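Local coordinates for sulfur oxidation protein soxB (Thermus thermophilus, PDB 2WDE), which probably works as a dimanganese hydrolase of the 5'-nucleotidase family in bacterial sulfur oxidation, at residues S19-P24 against R330-L335; L31-D36 against L281-H286; F42-M47 against W406-L411; L107-R112 against H338-E343. All blocks are in the same frame, centred on the assembly; numbering follows the deposited sequence.

Interaction 1: S19-P24 against R330-L335; sequences SLYDLP and RVLPVL
Leu20, Tyr21 and Leu23 form a row of three projections that fit the uneven surface made by Arg330, Leu332, Pro333 and Leu335. Leu332 supplies the central bump: its CD2 methyl rises between the two leucines of the other segment, 3.3 Å from Leu20 O and 4.1 Å from Leu23 CD1. Leu23 in turn drops beside it, its CD1 lying 3.9 Å from Arg330 CG, so the aliphatic base of the arginine, bent at its second torsion, serves as a wall while the guanidinium runs on toward the surface. Leu20 and Pro333 meet at about a right angle, Leu20 CD2 against Pro333 CG at 4.1 Å; the proline ring is a stiff, compact knob well suited to a leucine branch. Tyr21 fills the remaining hollow. Its CG stands anti to the carbonyl carbon (chi1 -41°), which lays the ring under Leu20 CB and turns one edge to Leu332 CB and the Pro333 carbonyl. The hydroxyl then donates to Pro333 O at 2.6 Å, tilted 27° from the carbonyl plane. Pro333 O also takes a weak bond from Leu335 N where the strand ends. A phenylalanine in place of Tyr21 would probably leave Pro333 O without its short hydroxyl partner and the ring less firmly fixed. Helix 81-86 reaches the same patch, with Pro81 on Leu20 and Leu85 on Pro333. Between 19-24 and 330-335 the fit is thus mainly apolar, with one short side-chain bond, Tyr21 to Pro333, setting its position; just beyond, Arg328 of the same strand binds Pro24 O.

Interaction 2: L31-D36 against L281-H286; sequences LLYFSD and LILSGH. With MN (manganese (II) ion), chain G; MN (manganese (II) ion), chain F; THJ (thiosulfate), chain H.
Leu31 and Leu281 reach toward each other tip to tip, Leu31 CD1 standing 3.6 Å from Leu281 CD2, and begin an apolar seam that Tyr33 and Leu283 continue. The tyrosine, its CG anti to the backbone N (chi1 165°), lays one ring face over Leu283: a CH-pi contact puts Leu283 CB 3.6 Å from the ring centroid, while both leucine methyls slide back under the ring toward its root. Flat aromatic and branched aliphatic groups suit this fully buried layer. Among the polar contacts, a water joins Tyr33 OH to Leu283 O, and Asp36 OD2 accepts two bonds: from Ser35 OG at 2.8 Å, above the carboxylate plane, and from His286 N at 2.9 Å, on the syn side. Together they hold the carboxylate's rotation. Gly285 passes so close to Ser35 that a CB there would collide with Ser35 OG. Metal bonds come last: Asp36 OD1 binds one manganese ion at 2.1 Å, His286 ND1 the other at 2.3 Å; a water bridges the two ions, and so does thiosulfate, through O2 to the ion of Asp36 and O1 to that of His286. Asp132 binds both ions as well. Strands 29-34 and 281-284 belong to different sheets and run at 32° to each other, their facing side chains filling the sandwich interior, while the metals gather at the strands' C-terminal ends, as in metallophosphoesterase folds; strands 257-262 and 311-320 flank the seam.

Interaction 3: F42-M47 against W406-L411; sequences FPHYFM and WGTTIL. With THJ (thiosulfate), chain H.
Tyr45, Thr409 and Leu411 carry most of this buried crossing of two loops. Leu411 CD1 sits over the centre of one face of the Tyr45 ring, a CH-pi contact 3.7 Å from the centroid and 14° off its normal, with the two side chains at about a right angle. At the root of the tyrosine the main chains are joined too, Thr409 N donating to Tyr45 O at 2.8 Å from above the carbonyl plane. Thr409 OG1, anti to the carbonyl carbon (chi1 -52°), turns back to accept a nearly straight bond from Met47 N (2.9 Å, 170°), so a threonine here grips the loop two residues further on. With an alanine in place of Tyr45, a gap would probably open over Leu411 CD1, and that methyl would lose its aromatic cover. Next door, His44 ND1 and Thr408 OG1 share a hydrogen bond of 2.8 Å in the plane of the imidazole, and a water ties Thr408 OG1 to Tyr45 N and Thr409 O. Phe46 presents its ring edge to Gly407 O, with CE1 at 3.4 Å; the backbone angles of Gly407 themselves call for glycine. One residue earlier, the edge of Trp406 meets thiosulfate O2 through CD1, while its ring stacks on His38, a manganese ligand. This is the domain junction of a 5'-nucleotidase-type enzyme, where a loop of the C-terminal domain is pinned beside the dimetal site and probably helps to shape the pocket.

Interaction 4: L107-R112 against H338-E343; sequences LTALIR and HLPKAE. With TBU (tertiary-butyl alcohol), chain C.
Ala109 points its methyl toward the loop, where CB comes to 3.1 Å from Pro340 O and 4.2 Å from Pro340 CG, a tight fit that suits alanine: the nearest backbones, at Ala109 and Ala342, are only 5.1 Å apart between CA atoms. Ala342 answers from the other side. Its CB faces the helix and drops between three groups, 4.0 Å from Ala109 N, 4.1 Å from Thr108 CB and 4.0 Å from Arg112 NH1. The last two belong together, because Arg112 runs extended from CG to NE, outward and somewhat back toward the preceding turn, and lays one face of its guanidinium over Thr108 CG2. That methyl is anti to the backbone N, since Thr108 OG1 takes the place beside it (chi1 -58°) and turns instead to Trp151 and the carbonyl of Met104. Leu110 and Leu339 cross obliquely on the far flank of Ala109, Leu110 CD1 touching Leu339 CD2 at 4.2 Å. Pro340 stiffens the loop between these two points, and Lys341 points away from the helix, as befits an exposed charged residue. At the loop's start the His338 ring carries a tertiary-butyl alcohol molecule over one face. The contact lets the loop after strand 323-333 run across helix 104-120 before helix 343-353 begins, with Ala342 as its N-cap residue. Arg112 bridges the two helices through a salt bridge to Asp344, and helix 146-155 packs against Thr108 through Val155, while Leu107, Leu110 and Ile111 meet Leu312 of strand 311-320.

In the fold
From the N terminus, the chain closes its first long loop when 330-335, on an edge strand, returns to 19-24. Interaction 2 falls wholly within that loop, joining strand 29-34 of the same sheet to strand 281-284 of the second one. Interaction 3 starts just after Asp36 and ends beyond the others, at 406-411, so it crosses interactions 1 and 2 and ties the C-terminal domain to the N-terminal one; it meets interaction 2 at thiosulfate. Interaction 4 lies inside the span of interaction 3 but crosses 1 and 2, and helix 104-120 touches both: Leu110 packs on Tyr21, and Ile111 on Leu32 and Phe34.

Interaction 1: S19-P24 against R330-L335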
# COMPACT_ATOMS: atom_id res chain seq x y z
N SER A 19 13.21 -18.94 16.48
CA SER A 19 12.00 -18.53 17.18
C SER A 19 11.57 -17.15 16.69
O SER A 19 11.92 -16.13 17.28
CB SER A 19 12.24 -18.47 18.69
OG SER A 19 11.85 -19.67 19.33
N LEU A 20 10.82 -17.13 15.59
CA LEU A 20 10.33 -15.88 15.02
C LEU A 20 9.33 -15.21 15.97
O LEU A 20 9.35 -14.00 16.15
CB LEU A 20 9.62 -16.14 13.69
CG LEU A 20 10.42 -16.26 12.39
CD1 LEU A 20 11.65 -17.13 12.59
CD2 LEU A 20 9.52 -16.82 11.29
N TYR A 21 8.46 -16.02 16.56
CA TYR A 21 7.39 -15.52 17.42
C TYR A 21 7.58 -15.60 18.93
O TYR A 21 6.92 -14.89 19.69
CB TYR A 21 6.07 -16.19 17.02
CG TYR A 21 5.91 -16.30 15.53
CD1 TYR A 21 5.84 -15.16 14.73
CD2 TYR A 21 5.86 -17.54 14.90
CE1 TYR A 21 5.72 -15.25 13.36
CE2 TYR A 21 5.73 -17.64 13.52
CZ TYR A 21 5.65 -16.49 12.76
OH TYR A 21 5.51 -16.58 11.40
N ASP A 22 8.46 -16.49 19.39
CA ASP A 22 8.68 -16.68 20.82
C ASP A 22 9.61 -15.60 21.37
O ASP A 22 10.83 -15.79 21.44
CB ASP A 22 9.27 -18.07 21.09
CG ASP A 22 9.20 -18.46 22.54
OD1 ASP A 22 8.19 -18.11 23.20
OD2 ASP A 22 10.14 -19.13 23.03
N LEU A 23 9.04 -14.46 21.76
CA LEU A 23 9.84 -13.35 22.25
C LEU A 23 9.70 -13.13 23.75
O LEU A 23 8.60 -13.16 24.30
CB LEU A 23 9.46 -12.05 21.53
CG LEU A 23 9.78 -11.93 20.04
CD1 LEU A 23 9.00 -10.77 19.42
CD2 LEU A 23 11.27 -11.75 19.81
N PRO A 24 10.83 -12.86 24.43
CA PRO A 24 10.86 -12.56 25.86
C PRO A 24 10.19 -11.21 26.10
O PRO A 24 10.06 -10.40 25.18
CB PRO A 24 12.36 -12.46 26.16
CG PRO A 24 12.96 -12.01 24.88
CD PRO A 24 12.15 -12.69 23.80
N ARG A 330 10.14 -5.73 16.14
CA ARG A 330 10.29 -7.01 15.46
C ARG A 330 9.26 -7.12 14.35
O ARG A 330 8.07 -6.92 14.58
CB ARG A 330 10.12 -8.17 16.44
CG ARG A 330 11.25 -8.29 17.46
CD ARG A 330 12.59 -8.52 16.79
NE ARG A 330 13.66 -8.74 17.76
CZ ARG A 330 14.50 -7.80 18.18
NH1 ARG A 330 14.38 -6.56 17.72
NH2 ARG A 330 15.44 -8.09 19.07
N VAL A 331 9.73 -7.42 13.14
CA VAL A 331 8.83 -7.65 12.02
C VAL A 331 8.46 -9.13 12.10
O VAL A 331 9.32 -10.00 11.92
CB VAL A 331 9.51 -7.28 10.68
CG1 VAL A 331 8.66 -7.77 9.49
CG2 VAL A 331 9.74 -5.75 10.60
N LEU A 332 7.21 -9.43 12.44
CA LEU A 332 6.76 -10.82 12.56
C LEU A 332 6.11 -11.31 11.26
O LEU A 332 5.05 -10.83 10.86
CB LEU A 332 5.81 -10.98 13.75
CG LEU A 332 6.30 -10.49 15.13
CD1 LEU A 332 5.19 -10.63 16.15
CD2 LEU A 332 7.55 -11.25 15.60
N PRO A 333 6.76 -12.26 10.58
CA PRO A 333 6.15 -12.71 9.32
C PRO A 333 4.83 -13.44 9.54
O PRO A 333 4.73 -14.30 10.42
CB PRO A 333 7.19 -13.69 8.75
CG PRO A 333 8.49 -13.29 9.40
CD PRO A 333 8.10 -12.83 10.78
N VAL A 334 3.80 -13.08 8.76
CA VAL A 334 2.50 -13.77 8.83
C VAL A 334 2.57 -14.91 7.82
O VAL A 334 2.24 -14.74 6.65
CB VAL A 334 1.31 -12.81 8.53
CG1 VAL A 334 -0.03 -13.56 8.62
CG2 VAL A 334 1.32 -11.63 9.50
N LEU A 335 3.09 -16.05 8.26
CA LEU A 335 3.24 -17.21 7.39
C LEU A 335 2.14 -18.21 7.67
O LEU A 335 2.16 -18.91 8.69
CB LEU A 335 4.63 -17.83 7.56
CG LEU A 335 5.81 -16.96 7.10
CD1 LEU A 335 7.14 -17.58 7.49
CD2 LEU A 335 5.76 -16.71 5.60

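Interaction 2: L31-D36 against L281-H286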
# COMPACT_ATOMS: atom_id res chain seq x y z
N LEU A 31 2.84 -2.38 21.05
CA LEU A 31 1.95 -2.01 19.96
C LEU A 31 2.05 -3.12 18.91
O LEU A 31 3.16 -3.51 18.52
CB LEU A 31 2.36 -0.66 19.35
CG LEU A 31 2.62 0.49 20.33
CD1 LEU A 31 3.01 1.76 19.58
CD2 LEU A 31 1.39 0.74 21.21
N LEU A 32 0.90 -3.68 18.53
CA LEU A 32 0.82 -4.72 17.50
C LEU A 32 0.22 -4.01 16.29
O LEU A 32 -0.93 -3.57 16.31
CB LEU A 32 -0.06 -5.88 17.96
CG LEU A 32 0.44 -6.52 19.27
CD1 LEU A 32 -0.53 -7.62 19.76
CD2 LEU A 32 1.84 -7.10 19.06
N TYR A 33 1.07 -3.77 15.30
CA TYR A 33 0.71 -2.90 14.20
C TYR A 33 0.79 -3.49 12.81
O TYR A 33 1.76 -4.15 12.45
CB TYR A 33 1.62 -1.66 14.30
CG TYR A 33 1.69 -0.77 13.08
CD1 TYR A 33 0.57 -0.07 12.64
CD2 TYR A 33 2.91 -0.52 12.46
CE1 TYR A 33 0.66 0.81 11.56
CE2 TYR A 33 3.01 0.36 11.38
CZ TYR A 33 1.88 0.99 10.92
OH TYR A 33 1.97 1.85 9.86
N PHE A 34 -0.25 -3.23 12.03
CA PHE A 34 -0.26 -3.66 10.63
C PHE A 34 -0.91 -2.53 9.85
O PHE A 34 -1.62 -1.70 10.41
CB PHE A 34 -1.01 -4.97 10.43
CG PHE A 34 -2.48 -4.88 10.73
CD1 PHE A 34 -3.40 -4.64 9.71
CD2 PHE A 34 -2.95 -5.12 12.01
CE1 PHE A 34 -4.77 -4.57 9.98
CE2 PHE A 34 -4.31 -5.05 12.29
CZ PHE A 34 -5.22 -4.78 11.26
N SER A 35 -0.66 -2.48 8.55
CA SER A 35 -1.26 -1.41 7.76
C SER A 35 -1.40 -1.88 6.33
O SER A 35 -0.76 -2.85 5.92
CB SER A 35 -0.36 -0.17 7.79
OG SER A 35 -0.99 0.94 7.17
N ASP A 36 -2.26 -1.20 5.58
CA ASP A 36 -2.44 -1.48 4.16
C ASP A 36 -2.77 -2.94 3.82
O ASP A 36 -2.26 -3.52 2.85
CB ASP A 36 -1.21 -0.97 3.39
CG ASP A 36 -1.05 0.55 3.47
OD1 ASP A 36 -1.60 1.27 2.60
OD2 ASP A 36 -0.39 1.03 4.42
N LEU A 281 7.18 8.34 18.37
CA LEU A 281 7.18 7.21 17.47
C LEU A 281 6.13 7.43 16.40
O LEU A 281 5.05 7.96 16.69
CB LEU A 281 6.88 5.93 18.25
CG LEU A 281 6.57 4.67 17.44
CD1 LEU A 281 7.86 4.13 16.83
CD2 LEU A 281 5.89 3.60 18.34
N ILE A 282 6.45 7.08 15.17
CA ILE A 282 5.48 7.17 14.09
C ILE A 282 5.35 5.79 13.48
O ILE A 282 6.36 5.17 13.17
CB ILE A 282 5.86 8.19 12.98
CG1 ILE A 282 5.92 9.62 13.53
CG2 ILE A 282 4.80 8.15 11.87
CD1 ILE A 282 6.57 10.64 12.56
N LEU A 283 4.12 5.31 13.36
CA LEU A 283 3.83 4.03 12.72
C LEU A 283 3.38 4.47 11.33
O LEU A 283 2.26 4.95 11.15
CB LEU A 283 2.70 3.31 13.46
CG LEU A 283 3.07 2.97 14.91
CD1 LEU A 283 1.90 2.29 15.61
CD2 LEU A 283 4.33 2.08 14.95
N SER A 284 4.30 4.36 10.37
CA SER A 284 4.10 4.84 9.01
C SER A 284 3.42 3.89 8.02
O SER A 284 4.02 2.91 7.57
CB SER A 284 5.43 5.31 8.40
OG SER A 284 5.99 6.39 9.13
N GLY A 285 2.19 4.22 7.63
CA GLY A 285 1.47 3.44 6.64
C GLY A 285 1.60 4.11 5.27
O GLY A 285 2.46 4.97 5.08
N HIS A 286 0.73 3.72 4.33
CA HIS A 286 0.65 4.28 2.98
C HIS A 286 1.72 3.90 1.97
O HIS A 286 1.40 3.57 0.83
CB HIS A 286 0.48 5.80 2.99
CG HIS A 286 0.28 6.39 1.62
ND1 HIS A 286 -0.83 6.12 0.84
CD2 HIS A 286 1.05 7.22 0.89
CE1 HIS A 286 -0.72 6.74 -0.32
NE2 HIS A 286 0.41 7.42 -0.31
MN MN G . -2.64 4.68 1.04
MN MN F . -2.13 1.18 0.56
S1 THJ H . -1.79 3.29 -1.94
O1 THJ H . -2.61 4.30 -1.29
O2 THJ H . -2.17 1.92 -1.59
O3 THJ H . -0.36 3.54 -1.79
S2 THJ H . -2.17 3.46 -3.94
O HOH W 1 -0.08 3.60 10.05
O HOH W 2 -1.19 2.91 0.64

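Interaction 3: F42-M47 against W406-L411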
# COMPACT_ATOMS: atom_id res chain seq x y z
N PHE A 42 -7.29 -13.77 2.22
CA PHE A 42 -6.63 -15.05 2.13
C PHE A 42 -5.12 -15.01 2.01
O PHE A 42 -4.54 -14.03 1.53
CB PHE A 42 -7.23 -15.84 0.96
CG PHE A 42 -8.72 -15.98 1.05
CD1 PHE A 42 -9.56 -15.10 0.37
CD2 PHE A 42 -9.29 -16.91 1.91
CE1 PHE A 42 -10.95 -15.19 0.50
CE2 PHE A 42 -10.67 -17.00 2.06
CZ PHE A 42 -11.49 -16.14 1.35
N PRO A 43 -4.47 -16.10 2.43
CA PRO A 43 -3.03 -16.23 2.24
C PRO A 43 -2.76 -16.04 0.76
O PRO A 43 -3.51 -16.54 -0.10
CB PRO A 43 -2.75 -17.68 2.64
CG PRO A 43 -3.85 -18.04 3.58
CD PRO A 43 -5.06 -17.28 3.10
N HIS A 44 -1.71 -15.29 0.45
CA HIS A 44 -1.36 -15.00 -0.93
C HIS A 44 0.13 -14.65 -0.96
O HIS A 44 0.83 -14.84 0.03
CB HIS A 44 -2.24 -13.86 -1.50
CG HIS A 44 -1.98 -12.51 -0.89
ND1 HIS A 44 -1.58 -11.42 -1.64
CD2 HIS A 44 -2.11 -12.06 0.38
CE1 HIS A 44 -1.43 -10.37 -0.86
NE2 HIS A 44 -1.73 -10.73 0.38
N TYR A 45 0.60 -14.16 -2.10
CA TYR A 45 2.01 -13.82 -2.25
C TYR A 45 2.16 -12.35 -2.57
O TYR A 45 1.32 -11.78 -3.26
CB TYR A 45 2.68 -14.69 -3.32
CG TYR A 45 2.53 -16.17 -3.05
CD1 TYR A 45 3.43 -16.84 -2.23
CD2 TYR A 45 1.42 -16.88 -3.54
CE1 TYR A 45 3.29 -18.21 -1.96
CE2 TYR A 45 1.26 -18.24 -3.26
CZ TYR A 45 2.20 -18.89 -2.46
OH TYR A 45 2.08 -20.24 -2.20
N PHE A 46 3.18 -11.73 -1.99
CA PHE A 46 3.37 -10.30 -2.18
C PHE A 46 4.85 -9.97 -2.18
O PHE A 46 5.48 -9.84 -1.12
CB PHE A 46 2.63 -9.51 -1.08
CG PHE A 46 2.49 -8.04 -1.38
CD1 PHE A 46 1.37 -7.55 -2.05
CD2 PHE A 46 3.50 -7.15 -1.02
CE1 PHE A 46 1.23 -6.20 -2.33
CE2 PHE A 46 3.39 -5.78 -1.30
CZ PHE A 46 2.24 -5.30 -1.95
N MET A 47 5.42 -9.84 -3.38
CA MET A 47 6.83 -9.52 -3.53
C MET A 47 7.08 -8.01 -3.45
O MET A 47 6.36 -7.22 -4.06
CB MET A 47 7.33 -10.03 -4.88
CG MET A 47 8.85 -9.90 -5.10
SD MET A 47 9.31 -10.38 -6.80
CE MET A 47 9.01 -8.82 -7.68
N TRP A 406 -0.98 -1.36 -3.96
CA TRP A 406 -1.69 -2.56 -3.60
C TRP A 406 -1.75 -3.56 -4.76
O TRP A 406 -1.61 -3.20 -5.93
CB TRP A 406 -3.10 -2.24 -3.07
CG TRP A 406 -3.92 -1.27 -3.87
CD1 TRP A 406 -3.97 0.09 -3.70
CD2 TRP A 406 -4.97 -1.59 -4.79
NE1 TRP A 406 -4.93 0.63 -4.52
CE2 TRP A 406 -5.55 -0.38 -5.20
CE3 TRP A 406 -5.39 -2.79 -5.40
CZ2 TRP A 406 -6.57 -0.33 -6.16
CZ3 TRP A 406 -6.41 -2.74 -6.33
CH2 TRP A 406 -6.99 -1.51 -6.71
N GLY A 407 -1.98 -4.83 -4.43
CA GLY A 407 -2.02 -5.87 -5.43
C GLY A 407 -1.60 -7.19 -4.81
O GLY A 407 -1.71 -7.39 -3.60
N THR A 408 -1.11 -8.10 -5.65
CA THR A 408 -0.71 -9.43 -5.20
C THR A 408 0.34 -9.95 -6.18
O THR A 408 0.68 -9.27 -7.14
CB THR A 408 -1.95 -10.34 -5.08
OG1 THR A 408 -1.61 -11.56 -4.41
CG2 THR A 408 -2.50 -10.65 -6.45
N THR A 409 0.86 -11.14 -5.91
CA THR A 409 1.89 -11.74 -6.77
C THR A 409 1.50 -13.15 -7.18
O THR A 409 1.24 -14.01 -6.34
CB THR A 409 3.27 -11.75 -6.07
OG1 THR A 409 3.58 -10.44 -5.60
CG2 THR A 409 4.36 -12.24 -7.04
N ILE A 410 1.51 -13.41 -8.49
CA ILE A 410 1.18 -14.74 -9.00
C ILE A 410 2.46 -15.51 -9.31
O ILE A 410 3.29 -15.05 -10.08
CB ILE A 410 0.28 -14.67 -10.26
CG1 ILE A 410 -0.91 -13.73 -10.05
CG2 ILE A 410 -0.17 -16.07 -10.68
CD1 ILE A 410 -1.79 -14.10 -8.88
N LEU A 411 2.60 -16.70 -8.74
CA LEU A 411 3.78 -17.53 -8.97
C LEU A 411 3.71 -18.29 -10.31
O LEU A 411 2.62 -18.50 -10.85
CB LEU A 411 3.93 -18.56 -7.84
CG LEU A 411 4.06 -18.04 -6.40
CD1 LEU A 411 4.30 -19.21 -5.44
CD2 LEU A 411 5.17 -17.03 -6.31
S1 THJ H . -1.79 3.29 -1.94
O1 THJ H . -2.61 4.30 -1.29
O2 THJ H . -2.17 1.92 -1.59
O3 THJ H . -0.36 3.54 -1.79
S2 THJ H . -2.17 3.46 -3.94
O HOH W 3 -0.95 -14.14 -4.56

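Interaction 4: L107-R112 against H338-E343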
# COMPACT_ATOMS: atom_id res chain seq x y z
N LEU A 107 -3.23 -13.78 10.25
CA LEU A 107 -2.95 -12.49 10.88
C LEU A 107 -3.61 -12.43 12.26
O LEU A 107 -2.99 -12.02 13.24
CB LEU A 107 -3.41 -11.33 10.00
CG LEU A 107 -3.25 -9.91 10.56
CD1 LEU A 107 -1.84 -9.67 11.09
CD2 LEU A 107 -3.64 -8.86 9.51
N THR A 108 -4.87 -12.86 12.33
CA THR A 108 -5.59 -12.85 13.61
C THR A 108 -4.93 -13.78 14.63
O THR A 108 -4.77 -13.42 15.80
CB THR A 108 -7.08 -13.21 13.41
OG1 THR A 108 -7.68 -12.28 12.50
CG2 THR A 108 -7.82 -13.17 14.73
N ALA A 109 -4.56 -14.99 14.20
CA ALA A 109 -3.92 -15.96 15.09
C ALA A 109 -2.64 -15.36 15.68
O ALA A 109 -2.37 -15.49 16.89
CB ALA A 109 -3.60 -17.24 14.33
N LEU A 110 -1.84 -14.70 14.84
CA LEU A 110 -0.60 -14.07 15.29
C LEU A 110 -0.85 -12.90 16.25
O LEU A 110 -0.19 -12.80 17.29
CB LEU A 110 0.22 -13.59 14.08
CG LEU A 110 1.61 -13.03 14.36
CD1 LEU A 110 2.39 -13.96 15.29
CD2 LEU A 110 2.35 -12.82 13.05
N ILE A 111 -1.79 -12.02 15.92
CA ILE A 111 -2.10 -10.90 16.81
C ILE A 111 -2.55 -11.41 18.18
O ILE A 111 -2.18 -10.85 19.21
CB ILE A 111 -3.19 -9.96 16.23
CG1 ILE A 111 -2.61 -9.11 15.10
CG2 ILE A 111 -3.74 -9.03 17.32
CD1 ILE A 111 -3.67 -8.45 14.21
N ARG A 112 -3.36 -12.45 18.20
CA ARG A 112 -3.87 -12.99 19.46
C ARG A 112 -2.76 -13.66 20.26
O ARG A 112 -2.70 -13.53 21.48
CB ARG A 112 -5.01 -13.97 19.21
CG ARG A 112 -6.29 -13.31 18.72
CD ARG A 112 -7.37 -14.35 18.48
NE ARG A 112 -8.64 -13.74 18.11
CZ ARG A 112 -9.58 -14.37 17.41
NH1 ARG A 112 -9.37 -15.62 17.00
NH2 ARG A 112 -10.71 -13.76 17.11
N HIS A 338 2.84 -21.61 8.87
CA HIS A 338 3.56 -21.72 10.13
C HIS A 338 2.86 -21.13 11.34
O HIS A 338 3.45 -20.97 12.41
CB HIS A 338 4.97 -21.19 9.94
CG HIS A 338 5.68 -21.85 8.80
ND1 HIS A 338 6.26 -23.09 8.93
CD2 HIS A 338 5.74 -21.54 7.49
CE1 HIS A 338 6.72 -23.48 7.75
NE2 HIS A 338 6.42 -22.55 6.86
N LEU A 339 1.56 -20.89 11.19
CA LEU A 339 0.76 -20.34 12.27
C LEU A 339 -0.47 -21.21 12.53
O LEU A 339 -0.97 -21.88 11.63
CB LEU A 339 0.32 -18.93 11.93
CG LEU A 339 1.44 -17.89 11.88
CD1 LEU A 339 0.94 -16.62 11.21
CD2 LEU A 339 1.94 -17.62 13.30
N PRO A 340 -0.99 -21.17 13.76
CA PRO A 340 -2.20 -21.94 14.05
C PRO A 340 -3.40 -21.22 13.42
O PRO A 340 -3.30 -20.05 13.03
CB PRO A 340 -2.29 -21.88 15.58
CG PRO A 340 -1.60 -20.62 15.94
CD PRO A 340 -0.48 -20.47 14.95
N LYS A 341 -4.51 -21.94 13.28
CA LYS A 341 -5.70 -21.37 12.67
C LYS A 341 -6.52 -20.55 13.66
O LYS A 341 -6.57 -20.87 14.84
CB LYS A 341 -6.60 -22.48 12.09
CG LYS A 341 -5.92 -23.41 11.10
CD LYS A 341 -5.74 -22.75 9.74
CE LYS A 341 -5.85 -23.75 8.61
NZ LYS A 341 -7.11 -24.55 8.68
N ALA A 342 -7.15 -19.50 13.15
CA ALA A 342 -8.07 -18.69 13.93
C ALA A 342 -9.45 -19.17 13.48
O ALA A 342 -10.01 -18.67 12.50
CB ALA A 342 -7.89 -17.21 13.60
N GLU A 343 -9.95 -20.21 14.15
CA GLU A 343 -11.22 -20.85 13.80
C GLU A 343 -12.41 -19.94 13.51
O GLU A 343 -13.11 -20.13 12.51
CB GLU A 343 -11.57 -21.94 14.81
CG GLU A 343 -10.62 -23.13 14.79
CD GLU A 343 -10.41 -23.69 13.40
OE1 GLU A 343 -11.22 -23.39 12.50
OE2 GLU A 343 -9.42 -24.44 13.20
O TBU C . 11.53 -21.13 9.62
C TBU C . 10.16 -21.52 9.66
C1 TBU C . 9.87 -21.98 11.09
C2 TBU C . 9.22 -20.35 9.30
C3 TBU C . 9.94 -22.66 8.68